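Local coordinates for protein F420-reducing hydrogenase, subunit beta (Methanothermobacter marburgensis, PDB 4OMF) that carries FAD and an iron-sulfur cluster and, as the beta subunit of an F420-reducing hydrogenase, probably passes electrons from hydrogen oxidation to coenzyme F420, at residues W55-M60 against G73-F78; L97-I102 against K127-I132; G191-K196 against E266-A271. All coordinates share one frame; numbering follows the deposited sequence.

Contact 1 (W55-M60 against G73-F78); sequences WKPQPM and GTKYTF. With FAD (flavin-adenine dinucleotide), chain R.
The adenine end of the FAD pocket is held here by Lys-75 and Thr-77, which are backed on the protein side by Trp-55 and Pro-57. Lys-75 offers its CG to the edge of the indole of Trp-55, near the ring plane and 3.7 Å from CE3, and the two side chains cross at about a right angle. Lower down the same side chain, CB slides past the pyrrolidine of Pro-57, 3.8 Å from its CG. The methyl CG2 of Thr-77 then closes the row, 3.4 Å from the carbonyl O of Trp-55, a buried oxygen with no polar partner in the model. Segment 55-60 runs into strand 56-62, an outermost strand of the mixed sheet within this chain, and a water donating to both Pro-57 O and Phe-78 O pins it to the pocket loop. A bend at chi2 (89°) turns the rest of Lys-75 away from Trp-55, and NZ reaches Gly-73 O at 3.0 Å from above the carbonyl plane. Cut back to an alanine, this position would probably leave the indole edge without its neighbour and Gly-73 O without the ammonium donor. On the cofactor side the backbone binds the adenine: Lys-75 N donates almost straight to FAD N7A (3.2 Å, 170°), and FAD N6A donates to Lys-75 O at 2.9 Å and weakly to Thr-77 O. An inverse gamma turn centred on Tyr-76 sets these two carbonyls round the amino group, while Gly-73 N binds phosphate oxygen O1A at 2.9 Å and Thr-74 OG1 is hydrogen-bonded to FAD O2' at 2.7 Å.

Contact 2 (L97-I102 against K127-I132); sequences LGTVAI and KLLVGI. With FAD (flavin-adenine dinucleotide), chain R.
Ile-132 is wedged between Val-100 and Ile-102, its branches shared out between the two. CG1 of Ile-132 meets CG2 of Ile-102 at 3.7 Å, and its own CG2 meets Val-100 CG2 at 3.9 Å; in both pairs the side chains cross at a slant. With CG1 of Ile-132 set between the backbone N and the carbonyl carbon (chi1 51°), its CD1 arrives 3.8 Å from FAD O3', while Val-100 CG1 touches the adenosine ribose, near O3B and C1B. Leu-129 and Thr-99, on the face opposite Val-100, are aligned differently: they lie side by side and point the same way, Thr-99 CG2 being 4.1 Å from Leu-129 CG. Leu-129 CD2 packs on Ala-101 CB at 4.0 Å. Thr-106 and Ile-109 of helix 103-114 pack on Leu-129, and Thr-106 on Ala-101 as well, while Leu-85 of helix 85-89 meets Thr-99. Val-29 and Leu-33 of helix 28-39 press on the face of Val-100 and Leu-128, Val-29 also touching Ile-132. Parallel hydrogen bonding keeps the side chains in step. Thr-99 O accepts from Val-130 N at 2.9 Å and Thr-99 N donates to Leu-128 O, and CA of Gly-131 gives a CA-H...O contact to Ala-101 O. Segments 97-101 and 127-132 run 16° apart and belong to the two strands of a beta-alpha-beta unit with helix 103-114 between them, presenting their carboxyl ends to FAD and the iron-sulfur cluster.

Contact 3 (G191-K196 against E266-A271); sequences GCKICK and EKNIAA. With SF4 (iron/sulfur cluster), chain N.
Asn-268 and Lys-193 make the firm end of this contact: the amide ND2 donates to Lys-193 O at 2.9 Å (N-H...O angle 167°). The oxygen lies in the plane of the Asn-268 amide, although the donor is tilted from the carbonyl plane of Lys-193. Next to this bond Ile-194 crosses Ile-269 at about a right angle, CB against CG1 at 3.7 Å, and both isoleucines are buried, with Phe-281 packed on each and an apolar side chain of another protein chain on Ile-194. What is being held is a Cys-X-X-Cys loop of the iron-sulfur site. Cys-192 SG binds FE3 at 2.3 Å and Cys-195 SG binds FE2 at 2.4 Å, and the turn is closed by Cys-195 N donating to Cys-192 O at 3.1 Å. Residues 266-271 of helix 251-275 lie on the side of the loop away from the cluster, while Lys-261, earlier in the same helix, touches Cys-195 and lines the cluster site. Toward the solvent the fit is looser. Lys-196, bent at chi2 and chi3, lays CD on the end of Ile-269, 3.9 Å from CD1, before its NZ forms a long salt bridge of 3.4 Å to OE2 of the exposed Glu-266. Lys-193 goes the other way: its CB stays by the Asn-268 amide, but the extended chain beyond leaves the helix, and a polar side chain of another protein chain packs on it.

In the fold
Contact 2 is the buried one, set in the middle of the mixed sheet; contact 1 is partly buried and ties that sheet's outermost strand 56-62 to a loop, and contact 3, whose centre is about 20 Å from that of the chain, is the most peripheral. The chemistry follows. Contact 2 relies on regular backbone bonding and aliphatic faces, contact 1 has no direct hydrogen bond between its segments and turns much of its loop backbone to FAD, and contact 3 adds a charged pair at its open side. Contacts 1 and 2 both touch FAD, with nearest atoms about 6 Å apart. Contact 3 binds the cluster, which Ile-102 of contact 2 also touches.

Contact 1 (W55-M60 against G73-F78)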
loop_
_atom_site.group_PDB
_atom_site.type_symbol
_atom_site.label_atom_id
_atom_site.label_comp_id
_atom_site.label_asym_id
_atom_site.label_seq_id
_atom_site.Cartn_x
_atom_site.Cartn_y
_atom_site.Cartn_z
ATOM N N TRP C 55 25.387 9.241 -18.371
ATOM C CA TRP C 55 24.564 10.458 -18.324
ATOM C C TRP C 55 23.263 10.266 -17.547
ATOM O O TRP C 55 22.271 10.951 -17.792
ATOM C CB TRP C 55 24.269 10.961 -19.747
ATOM C CG TRP C 55 25.530 11.293 -20.426
ATOM C CD1 TRP C 55 26.210 10.525 -21.333
ATOM C CD2 TRP C 55 26.349 12.431 -20.166
ATOM N NE1 TRP C 55 27.388 11.144 -21.685
ATOM C CE2 TRP C 55 27.498 12.314 -20.979
ATOM C CE3 TRP C 55 26.216 13.549 -19.332
ATOM C CZ2 TRP C 55 28.514 13.276 -20.985
ATOM C CZ3 TRP C 55 27.225 14.506 -19.344
ATOM C CH2 TRP C 55 28.363 14.355 -20.160
ATOM N N LYS C 56 23.279 9.332 -16.603
ATOM C CA LYS C 56 22.128 9.108 -15.732
ATOM C C LYS C 56 22.626 9.250 -14.295
ATOM O O LYS C 56 22.965 8.257 -13.655
ATOM C CB LYS C 56 21.521 7.714 -15.983
ATOM C CG LYS C 56 20.082 7.560 -15.503
ATOM C CD LYS C 56 19.503 6.254 -16.034
ATOM C CE LYS C 56 18.013 6.143 -15.762
ATOM N NZ LYS C 56 17.741 5.789 -14.332
ATOM N N PRO C 57 22.676 10.483 -13.790
ATOM C CA PRO C 57 23.378 10.732 -12.528
ATOM C C PRO C 57 22.607 10.225 -11.318
ATOM O O PRO C 57 21.427 9.905 -11.407
ATOM C CB PRO C 57 23.505 12.257 -12.487
ATOM C CG PRO C 57 22.306 12.745 -13.285
ATOM C CD PRO C 57 22.131 11.712 -14.394
ATOM N N GLN C 58 23.296 10.145 -10.189
ATOM C CA GLN C 58 22.654 9.846 -8.911
ATOM C C GLN C 58 23.109 10.872 -7.873
ATOM O O GLN C 58 24.307 11.195 -7.785
ATOM C CB GLN C 58 22.982 8.417 -8.456
ATOM C CG GLN C 58 22.322 7.334 -9.322
ATOM C CD GLN C 58 20.816 7.187 -9.056
ATOM O OE1 GLN C 58 20.313 7.566 -7.985
ATOM N NE2 GLN C 58 20.094 6.632 -10.030
ATOM N N PRO C 59 22.164 11.388 -7.085
ATOM C CA PRO C 59 22.546 12.296 -5.994
ATOM C C PRO C 59 23.502 11.604 -5.053
ATOM O O PRO C 59 23.360 10.401 -4.789
ATOM C CB PRO C 59 21.220 12.607 -5.295
ATOM C CG PRO C 59 20.166 12.301 -6.336
ATOM C CD PRO C 59 20.710 11.160 -7.138
ATOM N N MET C 60 24.470 12.352 -4.551
ATOM C CA MET C 60 25.465 11.781 -3.651
ATOM C C MET C 60 26.018 12.891 -2.753
ATOM O O MET C 60 25.947 14.077 -3.102
ATOM C CB MET C 60 26.584 11.101 -4.444
ATOM C CG MET C 60 27.429 12.059 -5.295
ATOM S SD MET C 60 28.805 12.803 -4.389
ATOM C CE MET C 60 29.694 11.349 -3.839
ATOM N N GLY C 73 29.723 19.333 -14.546
ATOM C CA GLY C 73 29.130 19.106 -15.860
ATOM C C GLY C 73 27.639 18.823 -15.732
ATOM O O GLY C 73 27.209 18.223 -14.750
ATOM N N THR C 74 26.857 19.242 -16.721
ATOM C CA THR C 74 25.403 19.076 -16.681
ATOM C C THR C 74 24.902 17.758 -17.280
ATOM O O THR C 74 25.374 17.306 -18.307
ATOM C CB THR C 74 24.697 20.223 -17.431
ATOM O OG1 THR C 74 25.104 21.470 -16.868
ATOM C CG2 THR C 74 23.176 20.105 -17.323
ATOM N N LYS C 75 23.919 17.170 -16.622
ATOM C CA LYS C 75 23.174 16.050 -17.174
ATOM C C LYS C 75 21.724 16.493 -17.309
ATOM O O LYS C 75 21.106 16.819 -16.307
ATOM C CB LYS C 75 23.286 14.816 -16.270
ATOM C CG LYS C 75 24.737 14.328 -16.066
ATOM C CD LYS C 75 25.368 15.037 -14.870
ATOM C CE LYS C 75 26.858 14.772 -14.774
ATOM N NZ LYS C 75 27.490 15.497 -13.600
ATOM N N TYR C 76 21.184 16.528 -18.532
ATOM C CA TYR C 76 19.819 17.032 -18.695
ATOM C C TYR C 76 18.776 15.937 -18.463
ATOM O O TYR C 76 17.941 15.671 -19.327
ATOM C CB TYR C 76 19.626 17.667 -20.075
ATOM C CG TYR C 76 20.509 18.875 -20.282
ATOM C CD1 TYR C 76 20.279 20.064 -19.574
ATOM C CD2 TYR C 76 21.566 18.840 -21.186
ATOM C CE1 TYR C 76 21.086 21.172 -19.758
ATOM C CE2 TYR C 76 22.385 19.945 -21.373
ATOM C CZ TYR C 76 22.141 21.108 -20.659
ATOM O OH TYR C 76 22.959 22.192 -20.853
ATOM N N THR C 77 18.847 15.303 -17.291
ATOM C CA THR C 77 17.821 14.370 -16.860
ATOM C C THR C 77 17.741 14.420 -15.337
ATOM O O THR C 77 18.407 15.247 -14.674
ATOM C CB THR C 77 18.080 12.930 -17.384
ATOM O OG1 THR C 77 16.949 12.086 -17.090
ATOM C CG2 THR C 77 19.321 12.329 -16.755
ATOM N N PHE C 78 16.892 13.581 -14.760
ATOM C CA PHE C 78 16.586 13.708 -13.340
ATOM C C PHE C 78 17.746 13.329 -12.433
ATOM O O PHE C 78 18.392 12.304 -12.628
ATOM C CB PHE C 78 15.377 12.837 -12.969
ATOM C CG PHE C 78 14.190 13.026 -13.867
ATOM C CD1 PHE C 78 13.584 11.940 -14.474
ATOM C CD2 PHE C 78 13.665 14.291 -14.098
ATOM C CE1 PHE C 78 12.480 12.106 -15.300
ATOM C CE2 PHE C 78 12.580 14.465 -14.926
ATOM C CZ PHE C 78 11.979 13.364 -15.533
HETATM P PA FAD R . 29.849 22.796 -12.789
HETATM O O1A FAD R . 29.873 22.158 -14.153
HETATM O O2A FAD R . 31.090 23.174 -12.035
HETATM O O5B FAD R . 29.003 21.839 -11.837
HETATM C C5B FAD R . 27.685 21.513 -12.302
HETATM C C4B FAD R . 26.854 21.120 -11.079
HETATM O O4B FAD R . 25.514 20.845 -11.493
HETATM C C3B FAD R . 27.416 19.853 -10.445
HETATM O O3B FAD R . 27.573 19.998 -9.025
HETATM C C2B FAD R . 26.342 18.815 -10.740
HETATM O O2B FAD R . 26.235 17.873 -9.661
HETATM C C1B FAD R . 25.077 19.638 -10.892
HETATM N N9A FAD R . 24.125 18.945 -11.777
HETATM C C8A FAD R . 24.390 18.490 -13.015
HETATM N N7A FAD R . 23.291 17.917 -13.558
HETATM C C5A FAD R . 22.299 18.019 -12.630
HETATM C C6A FAD R . 20.883 17.596 -12.548
HETATM N N6A FAD R . 20.282 16.930 -13.569
HETATM N N1A FAD R . 20.218 17.905 -11.422
HETATM C C2A FAD R . 20.799 18.532 -10.378
HETATM N N3A FAD R . 22.091 18.938 -10.372
HETATM C C4A FAD R . 22.860 18.701 -11.464
HETATM N N1 FAD R . 21.551 26.827 -17.660
HETATM C C2 FAD R . 20.964 27.949 -18.237
HETATM O O2 FAD R . 21.663 28.967 -18.418
HETATM N N3 FAD R . 19.636 27.888 -18.636
HETATM C C4 FAD R . 18.881 26.753 -18.421
HETATM O O4 FAD R . 17.677 26.754 -18.760
HETATM C C4X FAD R . 19.594 25.497 -18.477
HETATM N N5 FAD R . 18.746 24.282 -18.361
HETATM C C5X FAD R . 19.196 23.384 -17.290
HETATM C C6 FAD R . 18.390 22.249 -17.101
HETATM C C7 FAD R . 18.827 21.214 -16.266
HETATM C C7M FAD R . 17.955 19.986 -16.045
HETATM C C8 FAD R . 20.074 21.335 -15.655
HETATM C C8M FAD R . 20.662 20.283 -14.734
HETATM C C9 FAD R . 20.895 22.466 -15.852
HETATM C C9A FAD R . 20.499 23.462 -16.751
HETATM N N10 FAD R . 21.269 24.648 -16.879
HETATM C C10 FAD R . 20.929 25.608 -17.814
HETATM C "C1'" FAD R . 22.417 24.970 -16.010
HETATM C "C2'" FAD R . 23.757 24.584 -16.579
HETATM O "O2'" FAD R . 23.711 23.675 -17.581
HETATM C "C3'" FAD R . 24.703 24.419 -15.631
HETATM O "O3'" FAD R . 24.545 23.293 -14.893
HETATM C "C4'" FAD R . 25.089 25.648 -14.826
HETATM O "O4'" FAD R . 25.443 26.761 -15.674
HETATM C "C5'" FAD R . 26.232 25.331 -13.855
HETATM O "O5'" FAD R . 27.457 25.250 -14.568
HETATM P P FAD R . 28.863 25.365 -13.814
HETATM O O1P FAD R . 28.784 26.595 -12.936
HETATM O O2P FAD R . 29.979 25.277 -14.813
HETATM O O3P FAD R . 28.840 24.067 -12.832
HETATM O O HOH W 1 19.504 10.235 -13.448
#

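Contact 2 (L97-I102 against K127-I132)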
loop_
_atom_site.group_PDB
_atom_site.type_symbol
_atom_site.label_atom_id
_atom_site.label_comp_id
_atom_site.label_asym_id
_atom_site.label_seq_id
_atom_site.Cartn_x
_atom_site.Cartn_y
_atom_site.Cartn_z
ATOM N N LEU C 97 25.805 22.215 5.636
ATOM C CA LEU C 97 25.572 21.526 4.385
ATOM C C LEU C 97 25.455 22.478 3.198
ATOM O O LEU C 97 24.821 23.536 3.295
ATOM C CB LEU C 97 24.294 20.682 4.498
ATOM C CG LEU C 97 23.949 19.766 3.316
ATOM C CD1 LEU C 97 25.088 18.799 3.056
ATOM C CD2 LEU C 97 22.645 19.014 3.595
ATOM N N GLY C 98 26.027 22.077 2.069
ATOM C CA GLY C 98 25.812 22.773 0.811
ATOM C C GLY C 98 25.021 21.903 -0.156
ATOM O O GLY C 98 24.934 20.683 0.018
ATOM N N THR C 99 24.431 22.516 -1.187
ATOM C CA THR C 99 23.855 21.693 -2.243
ATOM C C THR C 99 23.704 22.507 -3.509
ATOM O O THR C 99 23.763 23.739 -3.478
ATOM C CB THR C 99 22.471 21.101 -1.843
ATOM O OG1 THR C 99 22.076 20.122 -2.820
ATOM C CG2 THR C 99 21.417 22.202 -1.749
ATOM N N VAL C 100 23.530 21.813 -4.620
ATOM C CA VAL C 100 23.184 22.463 -5.869
ATOM C C VAL C 100 21.787 21.984 -6.241
ATOM O O VAL C 100 21.445 20.811 -6.003
ATOM C CB VAL C 100 24.207 22.143 -6.985
ATOM C CG1 VAL C 100 24.383 20.643 -7.135
ATOM C CG2 VAL C 100 23.801 22.814 -8.324
ATOM N N ALA C 101 20.978 22.897 -6.784
ATOM C CA ALA C 101 19.570 22.602 -7.051
ATOM C C ALA C 101 19.042 23.412 -8.234
ATOM O O ALA C 101 19.334 24.583 -8.346
ATOM C CB ALA C 101 18.728 22.895 -5.796
ATOM N N ILE C 102 18.268 22.775 -9.101
ATOM C CA ILE C 102 17.472 23.493 -10.098
ATOM C C ILE C 102 16.286 24.167 -9.363
ATOM O O ILE C 102 16.069 23.903 -8.185
ATOM C CB ILE C 102 17.015 22.537 -11.220
ATOM C CG1 ILE C 102 16.281 21.315 -10.649
ATOM C CG2 ILE C 102 18.237 22.095 -12.056
ATOM C CD1 ILE C 102 15.688 20.389 -11.740
ATOM N N LYS C 127 23.701 25.666 4.698
ATOM C CA LYS C 127 24.453 26.921 4.788
ATOM C C LYS C 127 24.687 27.579 3.421
ATOM O O LYS C 127 24.953 28.774 3.329
ATOM C CB LYS C 127 25.802 26.701 5.474
ATOM C CG LYS C 127 25.692 26.094 6.876
ATOM C CD LYS C 127 24.880 26.974 7.828
ATOM C CE LYS C 127 24.707 26.301 9.201
ATOM N NZ LYS C 127 23.847 27.135 10.086
ATOM N N LEU C 128 24.604 26.789 2.359
ATOM C CA LEU C 128 24.794 27.334 1.014
ATOM C C LEU C 128 23.964 26.567 0.013
ATOM O O LEU C 128 24.188 25.374 -0.222
ATOM C CB LEU C 128 26.257 27.282 0.612
ATOM C CG LEU C 128 26.625 27.693 -0.815
ATOM C CD1 LEU C 128 26.302 29.150 -1.057
ATOM C CD2 LEU C 128 28.079 27.420 -1.025
ATOM N N LEU C 129 22.999 27.250 -0.574
ATOM C CA LEU C 129 22.153 26.631 -1.584
ATOM C C LEU C 129 22.456 27.295 -2.914
ATOM O O LEU C 129 22.053 28.428 -3.142
ATOM C CB LEU C 129 20.671 26.768 -1.208
ATOM C CG LEU C 129 19.590 25.871 -1.835
ATOM C CD1 LEU C 129 18.200 26.290 -1.341
ATOM C CD2 LEU C 129 19.622 25.895 -3.347
ATOM N N VAL C 130 23.173 26.593 -3.795
ATOM C CA VAL C 130 23.496 27.161 -5.105
ATOM C C VAL C 130 22.425 26.737 -6.107
ATOM O O VAL C 130 22.214 25.559 -6.321
ATOM C CB VAL C 130 24.900 26.723 -5.626
ATOM C CG1 VAL C 130 25.235 27.470 -6.925
ATOM C CG2 VAL C 130 25.989 27.003 -4.574
ATOM N N GLY C 131 21.763 27.698 -6.730
ATOM C CA GLY C 131 20.724 27.368 -7.690
ATOM C C GLY C 131 21.288 27.406 -9.095
ATOM O O GLY C 131 22.167 28.218 -9.372
ATOM N N ILE C 132 20.821 26.524 -9.973
ATOM C CA ILE C 132 21.218 26.626 -11.377
ATOM C C ILE C 132 19.975 26.847 -12.230
ATOM O O ILE C 132 18.897 26.385 -11.875
ATOM C CB ILE C 132 22.017 25.397 -11.857
ATOM C CG1 ILE C 132 21.300 24.088 -11.525
ATOM C CG2 ILE C 132 23.420 25.393 -11.215
ATOM C CD1 ILE C 132 22.054 22.844 -12.034
HETATM P PA FAD R . 29.849 22.796 -12.789
HETATM O O1A FAD R . 29.873 22.158 -14.153
HETATM O O2A FAD R . 31.090 23.174 -12.035
HETATM O O5B FAD R . 29.003 21.839 -11.837
HETATM C C5B FAD R . 27.685 21.513 -12.302
HETATM C C4B FAD R . 26.854 21.120 -11.079
HETATM O O4B FAD R . 25.514 20.845 -11.493
HETATM C C3B FAD R . 27.416 19.853 -10.445
HETATM O O3B FAD R . 27.573 19.998 -9.025
HETATM C C2B FAD R . 26.342 18.815 -10.740
HETATM O O2B FAD R . 26.235 17.873 -9.661
HETATM C C1B FAD R . 25.077 19.638 -10.892
HETATM N N9A FAD R . 24.125 18.945 -11.777
HETATM C C8A FAD R . 24.390 18.490 -13.015
HETATM N N7A FAD R . 23.291 17.917 -13.558
HETATM C C5A FAD R . 22.299 18.019 -12.630
HETATM C C6A FAD R . 20.883 17.596 -12.548
HETATM N N6A FAD R . 20.282 16.930 -13.569
HETATM N N1A FAD R . 20.218 17.905 -11.422
HETATM C C2A FAD R . 20.799 18.532 -10.378
HETATM N N3A FAD R . 22.091 18.938 -10.372
HETATM C C4A FAD R . 22.860 18.701 -11.464
HETATM N N1 FAD R . 21.551 26.827 -17.660
HETATM C C2 FAD R . 20.964 27.949 -18.237
HETATM O O2 FAD R . 21.663 28.967 -18.418
HETATM N N3 FAD R . 19.636 27.888 -18.636
HETATM C C4 FAD R . 18.881 26.753 -18.421
HETATM O O4 FAD R . 17.677 26.754 -18.760
HETATM C C4X FAD R . 19.594 25.497 -18.477
HETATM N N5 FAD R . 18.746 24.282 -18.361
HETATM C C5X FAD R . 19.196 23.384 -17.290
HETATM C C6 FAD R . 18.390 22.249 -17.101
HETATM C C7 FAD R . 18.827 21.214 -16.266
HETATM C C7M FAD R . 17.955 19.986 -16.045
HETATM C C8 FAD R . 20.074 21.335 -15.655
HETATM C C8M FAD R . 20.662 20.283 -14.734
HETATM C C9 FAD R . 20.895 22.466 -15.852
HETATM C C9A FAD R . 20.499 23.462 -16.751
HETATM N N10 FAD R . 21.269 24.648 -16.879
HETATM C C10 FAD R . 20.929 25.608 -17.814
HETATM C "C1'" FAD R . 22.417 24.970 -16.010
HETATM C "C2'" FAD R . 23.757 24.584 -16.579
HETATM O "O2'" FAD R . 23.711 23.675 -17.581
HETATM C "C3'" FAD R . 24.703 24.419 -15.631
HETATM O "O3'" FAD R . 24.545 23.293 -14.893
HETATM C "C4'" FAD R . 25.089 25.648 -14.826
HETATM O "O4'" FAD R . 25.443 26.761 -15.674
HETATM C "C5'" FAD R . 26.232 25.331 -13.855
HETATM O "O5'" FAD R . 27.457 25.250 -14.568
HETATM P P FAD R . 28.863 25.365 -13.814
HETATM O O1P FAD R . 28.784 26.595 -12.936
HETATM O O2P FAD R . 29.979 25.277 -14.813
HETATM O O3P FAD R . 28.840 24.067 -12.832
#

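Contact 3 (G191-K196 against E266-A271)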
loop_
_atom_site.group_PDB
_atom_site.type_symbol
_atom_site.label_atom_id
_atom_site.label_comp_id
_atom_site.label_asym_id
_atom_site.label_seq_id
_atom_site.Cartn_x
_atom_site.Cartn_y
_atom_site.Cartn_z
ATOM N N GLY C 191 5.409 18.069 -16.072
ATOM C CA GLY C 191 5.370 18.896 -14.877
ATOM C C GLY C 191 6.060 20.247 -15.048
ATOM O O GLY C 191 5.800 21.196 -14.308
ATOM N N CYS C 192 6.937 20.344 -16.035
ATOM C CA CYS C 192 7.657 21.589 -16.286
ATOM C C CYS C 192 6.753 22.677 -16.863
ATOM O O CYS C 192 7.116 23.840 -16.837
ATOM C CB CYS C 192 8.827 21.351 -17.242
ATOM S SG CYS C 192 10.140 20.359 -16.541
ATOM N N LYS C 193 5.582 22.288 -17.376
ATOM C CA LYS C 193 4.691 23.213 -18.083
ATOM C C LYS C 193 4.245 24.389 -17.232
ATOM O O LYS C 193 3.958 25.458 -17.765
ATOM C CB LYS C 193 3.428 22.489 -18.587
ATOM C CG LYS C 193 3.577 21.635 -19.816
ATOM C CD LYS C 193 2.264 20.859 -20.074
ATOM C CE LYS C 193 2.516 19.583 -20.889
ATOM N NZ LYS C 193 1.323 18.653 -20.986
ATOM N N ILE C 194 4.152 24.189 -15.917
ATOM C CA ILE C 194 3.611 25.230 -15.042
ATOM C C ILE C 194 4.699 25.866 -14.185
ATOM O O ILE C 194 4.422 26.622 -13.252
ATOM C CB ILE C 194 2.476 24.669 -14.155
ATOM C CG1 ILE C 194 2.977 23.570 -13.206
ATOM C CG2 ILE C 194 1.328 24.141 -15.037
ATOM C CD1 ILE C 194 1.868 23.085 -12.272
ATOM N N CYS C 195 5.951 25.613 -14.542
ATOM C CA CYS C 195 7.061 26.160 -13.781
ATOM C C CYS C 195 7.343 27.634 -14.171
ATOM O O CYS C 195 7.539 27.944 -15.353
ATOM C CB CYS C 195 8.307 25.318 -13.992
ATOM S SG CYS C 195 9.710 25.890 -12.965
ATOM N N LYS C 196 7.354 28.529 -13.185
ATOM C CA LYS C 196 7.522 29.968 -13.440
ATOM C C LYS C 196 8.941 30.470 -13.177
ATOM O O LYS C 196 9.274 31.620 -13.486
ATOM C CB LYS C 196 6.551 30.794 -12.568
ATOM C CG LYS C 196 5.074 30.536 -12.842
ATOM C CD LYS C 196 4.214 30.667 -11.574
ATOM C CE LYS C 196 3.925 32.115 -11.211
ATOM N NZ LYS C 196 2.797 32.253 -10.225
ATOM N N GLU C 266 2.038 30.768 -17.032
ATOM C CA GLU C 266 0.741 31.316 -16.643
ATOM C C GLU C 266 -0.366 30.817 -17.578
ATOM O O GLU C 266 -1.479 30.544 -17.146
ATOM C CB GLU C 266 0.801 32.839 -16.609
ATOM C CG GLU C 266 1.702 33.387 -15.502
ATOM C CD GLU C 266 1.125 33.240 -14.090
ATOM O OE1 GLU C 266 -0.027 32.764 -13.930
ATOM O OE2 GLU C 266 1.832 33.620 -13.130
ATOM N N LYS C 267 -0.046 30.670 -18.858
ATOM C CA LYS C 267 -1.006 30.135 -19.812
ATOM C C LYS C 267 -1.376 28.699 -19.458
ATOM O O LYS C 267 -2.553 28.304 -19.517
ATOM C CB LYS C 267 -0.434 30.187 -21.233
ATOM C CG LYS C 267 -1.443 29.894 -22.322
ATOM C CD LYS C 267 -0.891 30.242 -23.700
ATOM C CE LYS C 267 -1.796 29.725 -24.815
ATOM N NZ LYS C 267 -1.918 28.230 -24.784
ATOM N N ASN C 268 -0.366 27.922 -19.102
ATOM C CA ASN C 268 -0.593 26.512 -18.768
ATOM C C ASN C 268 -1.282 26.345 -17.418
ATOM O O ASN C 268 -2.123 25.459 -17.257
ATOM C CB ASN C 268 0.728 25.738 -18.809
ATOM C CG ASN C 268 1.278 25.619 -20.220
ATOM O OD1 ASN C 268 0.520 25.593 -21.185
ATOM N ND2 ASN C 268 2.591 25.536 -20.346
ATOM N N ILE C 269 -0.953 27.209 -16.456
ATOM C CA ILE C 269 -1.658 27.209 -15.178
ATOM C C ILE C 269 -3.135 27.534 -15.381
ATOM O O ILE C 269 -4.022 26.893 -14.799
ATOM C CB ILE C 269 -1.007 28.207 -14.205
ATOM C CG1 ILE C 269 0.357 27.651 -13.768
ATOM C CG2 ILE C 269 -1.918 28.485 -13.020
ATOM C CD1 ILE C 269 1.289 28.717 -13.185
ATOM N N ALA C 270 -3.413 28.506 -16.237
ATOM C CA ALA C 270 -4.802 28.856 -16.527
ATOM C C ALA C 270 -5.544 27.712 -17.211
ATOM O O ALA C 270 -6.722 27.483 -16.942
ATOM C CB ALA C 270 -4.872 30.114 -17.393
ATOM N N ALA C 271 -4.868 27.031 -18.129
ATOM C CA ALA C 271 -5.451 25.874 -18.802
ATOM C C ALA C 271 -5.835 24.756 -17.801
ATOM O O ALA C 271 -6.901 24.142 -17.928
ATOM C CB ALA C 271 -4.485 25.343 -19.841
HETATM FE FE1 SF4 N . 12.051 21.804 -12.344
HETATM FE FE2 SF4 N . 10.980 23.961 -13.446
HETATM FE FE3 SF4 N . 10.950 21.663 -14.804
HETATM FE FE4 SF4 N . 13.310 22.908 -14.454
HETATM S S1 SF4 N . 11.507 23.724 -15.670
HETATM S S2 SF4 N . 12.893 20.651 -14.104
HETATM S S3 SF4 N . 13.022 23.900 -12.440
HETATM S S4 SF4 N . 9.818 22.080 -12.853
#